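Local coordinates for protein Mannose/sialic acid-binding lectin (Polygonatum cyrtonema, PDB 3A0C) that probably binds mannose-type carbohydrates as a bulb-type plant lectin of the beta-prism II fold, at residues Thr56-Asn59 / Ile65-Gln68. Numbering follows the deposited sequence.
Sequences TLHN and IYDQ
His58 and Tyr66 meet across one face of a beta hairpin, strands 54-57 and 63-66, the two middle strands of one four-stranded antiparallel sheet in this beta-prism II lectin domain. Their polar link is a single hydrogen bond between His58 NE2 and Tyr66 OH, 2.9 Å long and bent (134°). The hydroxyl lies near the plane of the imidazole, so it meets the ring at its edge and not over a face. The side chains run toward each other: His58 comes from just beyond the end of its strand, Tyr66 from the last residue of the neighbouring one.

As an aromatic pair the rings touch border to border, without stacking. Their centroids are 5.8 Å apart and their planes stand at 80°, and His58 NE2 also passes 3.6 Å from Tyr66 CE2. Tyr66 reaches this position because its CG is anti to the carbonyl carbon (chi1 -68°), which sends the phenol past the side chain of Thr56 toward His58.

Thr56 packs against both rings. Within its own strand end, Thr56 CG2 rests 3.7 Å from the plane of the His58 imidazole, displaced to the ring's border, while OG1 borders the phenol edge and takes its hydrogen bond from Arg54 of the same strand. Tyr66 also touches Arg54 and, on the next strand, Val72, so its side chain touches both strands that flank its own. Backbone bonding between Thr56 and Val64 ties the hairpin together nearby, and His58 O bonds to Ser6 OG near the N-terminus. The closest approach between Thr56 and the phenol is Thr56 OG1 to Tyr66 CD2, 4.0 Å.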
ATOM      1  N   THR A  56     -15.558  -0.772   0.798  1.00 16.61           N
ATOM      2  CA  THR A  56     -15.141  -0.563  -0.567  1.00 14.38           C
ATOM      3  C   THR A  56     -14.358   0.731  -0.717  1.00 14.09           C
ATOM      4  O   THR A  56     -14.756   1.766  -0.180  1.00 14.27           O
ATOM      5  CB  THR A  56     -16.367  -0.498  -1.510  1.00 14.36           C
ATOM      6  OG1 THR A  56     -17.179  -1.662  -1.329  1.00 15.18           O
ATOM      7  CG2 THR A  56     -15.930  -0.429  -2.947  1.00 12.98           C
ATOM      8  N   LEU A  57     -13.224   0.658  -1.417  1.00 13.09           N
ATOM      9  CA  LEU A  57     -12.440   1.853  -1.718  1.00 13.33           C
ATOM     10  C   LEU A  57     -12.690   2.137  -3.216  1.00 13.84           C
ATOM     11  O   LEU A  57     -12.224   1.406  -4.078  1.00 12.39           O
ATOM     12  CB  LEU A  57     -10.939   1.631  -1.466  1.00 13.58           C
ATOM     13  CG  LEU A  57     -10.028   2.799  -1.896  1.00 13.16           C
ATOM     14  CD1 LEU A  57     -10.422   4.048  -1.149  1.00 13.44           C
ATOM     15  CD2 LEU A  57      -8.574   2.479  -1.632  1.00 12.61           C
ATOM     16  N   HIS A  58     -13.449   3.183  -3.516  1.00 16.01           N
ATOM     17  CA  HIS A  58     -13.769   3.543  -4.897  1.00 17.86           C
ATOM     18  C   HIS A  58     -12.593   4.184  -5.616  1.00 19.96           C
ATOM     19  O   HIS A  58     -11.642   4.644  -4.982  1.00 21.97           O
ATOM     20  CB  HIS A  58     -14.958   4.506  -4.920  1.00 16.99           C
ATOM     21  CG  HIS A  58     -16.208   3.923  -4.351  1.00 18.10           C
ATOM     22  ND1 HIS A  58     -16.895   2.902  -4.970  1.00 18.06           N
ATOM     23  CD2 HIS A  58     -16.869   4.179  -3.198  1.00 17.87           C
ATOM     24  CE1 HIS A  58     -17.926   2.553  -4.221  1.00 19.07           C
ATOM     25  NE2 HIS A  58     -17.934   3.312  -3.139  1.00 18.41           N
ATOM     26  N   ASN A  59     -12.671   4.236  -6.943  1.00 21.44           N
ATOM     27  CA  ASN A  59     -11.596   4.819  -7.735  1.00 22.11           C
ATOM     28  C   ASN A  59     -11.444   6.316  -7.568  1.00 21.98           C
ATOM     29  O   ASN A  59     -10.518   6.900  -8.129  1.00 23.37           O
ATOM     30  CB  ASN A  59     -11.777   4.520  -9.222  1.00 23.98           C
ATOM     31  CG  ASN A  59     -11.619   3.056  -9.552  1.00 24.21           C
ATOM     32  OD1 ASN A  59     -10.736   2.382  -9.035  1.00 24.70           O
ATOM     33  ND2 ASN A  59     -12.469   2.560 -10.434  1.00 26.20           N
ATOM     34  N   ILE A  65     -18.494   2.118   3.707  1.00 14.73           N
ATOM     35  CA  ILE A  65     -18.962   0.865   4.301  1.00 15.52           C
ATOM     36  C   ILE A  65     -20.429   0.727   3.869  1.00 16.33           C
ATOM     37  O   ILE A  65     -21.231   1.620   4.103  1.00 15.86           O
ATOM     38  CB  ILE A  65     -18.892   0.865   5.864  1.00 15.61           C
ATOM     39  CG1 ILE A  65     -17.444   0.724   6.344  1.00 14.65           C
ATOM     40  CG2 ILE A  65     -19.710  -0.305   6.433  1.00 15.22           C
ATOM     41  CD1 ILE A  65     -17.297   0.755   7.858  1.00 12.67           C
ATOM     42  N   TYR A  66     -20.762  -0.383   3.219  1.00 17.48           N
ATOM     43  CA  TYR A  66     -22.120  -0.633   2.747  1.00 19.19           C
ATOM     44  C   TYR A  66     -22.693  -1.858   3.471  1.00 21.40           C
ATOM     45  O   TYR A  66     -21.976  -2.826   3.712  1.00 22.48           O
ATOM     46  CB  TYR A  66     -22.104  -0.931   1.242  1.00 19.37           C
ATOM     47  CG  TYR A  66     -21.725   0.212   0.316  1.00 16.63           C
ATOM     48  CD1 TYR A  66     -22.642   1.204  -0.016  1.00 16.28           C
ATOM     49  CD2 TYR A  66     -20.458   0.271  -0.259  1.00 17.27           C
ATOM     50  CE1 TYR A  66     -22.309   2.234  -0.903  1.00 15.71           C
ATOM     51  CE2 TYR A  66     -20.109   1.297  -1.149  1.00 16.36           C
ATOM     52  CZ  TYR A  66     -21.036   2.277  -1.465  1.00 16.30           C
ATOM     53  OH  TYR A  66     -20.678   3.315  -2.303  1.00 15.37           O
ATOM     54  N   ASP A  67     -23.974  -1.839   3.821  1.00 22.72           N
ATOM     55  CA  ASP A  67     -24.541  -3.011   4.477  1.00 23.39           C
ATOM     56  C   ASP A  67     -24.882  -3.996   3.378  1.00 25.39           C
ATOM     57  O   ASP A  67     -24.467  -3.824   2.241  1.00 26.35           O
ATOM     58  CB  ASP A  67     -25.803  -2.668   5.273  1.00 25.18           C
ATOM     59  CG  ASP A  67     -26.934  -2.160   4.398  1.00 26.25           C
ATOM     60  OD1 ASP A  67     -26.902  -2.402   3.176  1.00 29.62           O
ATOM     61  OD2 ASP A  67     -27.866  -1.524   4.933  1.00 27.57           O
ATOM     62  N   GLN A  68     -25.655  -5.019   3.702  1.00 28.08           N
ATOM     63  CA  GLN A  68     -26.022  -6.024   2.711  1.00 28.93           C
ATOM     64  C   GLN A  68     -27.045  -5.491   1.716  1.00 28.80           C
ATOM     65  O   GLN A  68     -27.210  -6.060   0.635  1.00 29.31           O
ATOM     66  CB  GLN A  68     -26.571  -7.275   3.407  1.00 31.36           C
ATOM     67  CG  GLN A  68     -26.320  -8.568   2.649  1.00 34.36           C
ATOM     68  CD  GLN A  68     -26.656  -9.807   3.477  1.00 36.08           C
ATOM     69  OE1 GLN A  68     -27.809 -10.029   3.851  1.00 37.22           O
ATOM     70  NE2 GLN A  68     -25.643 -10.613   3.768  1.00 37.68           N
TER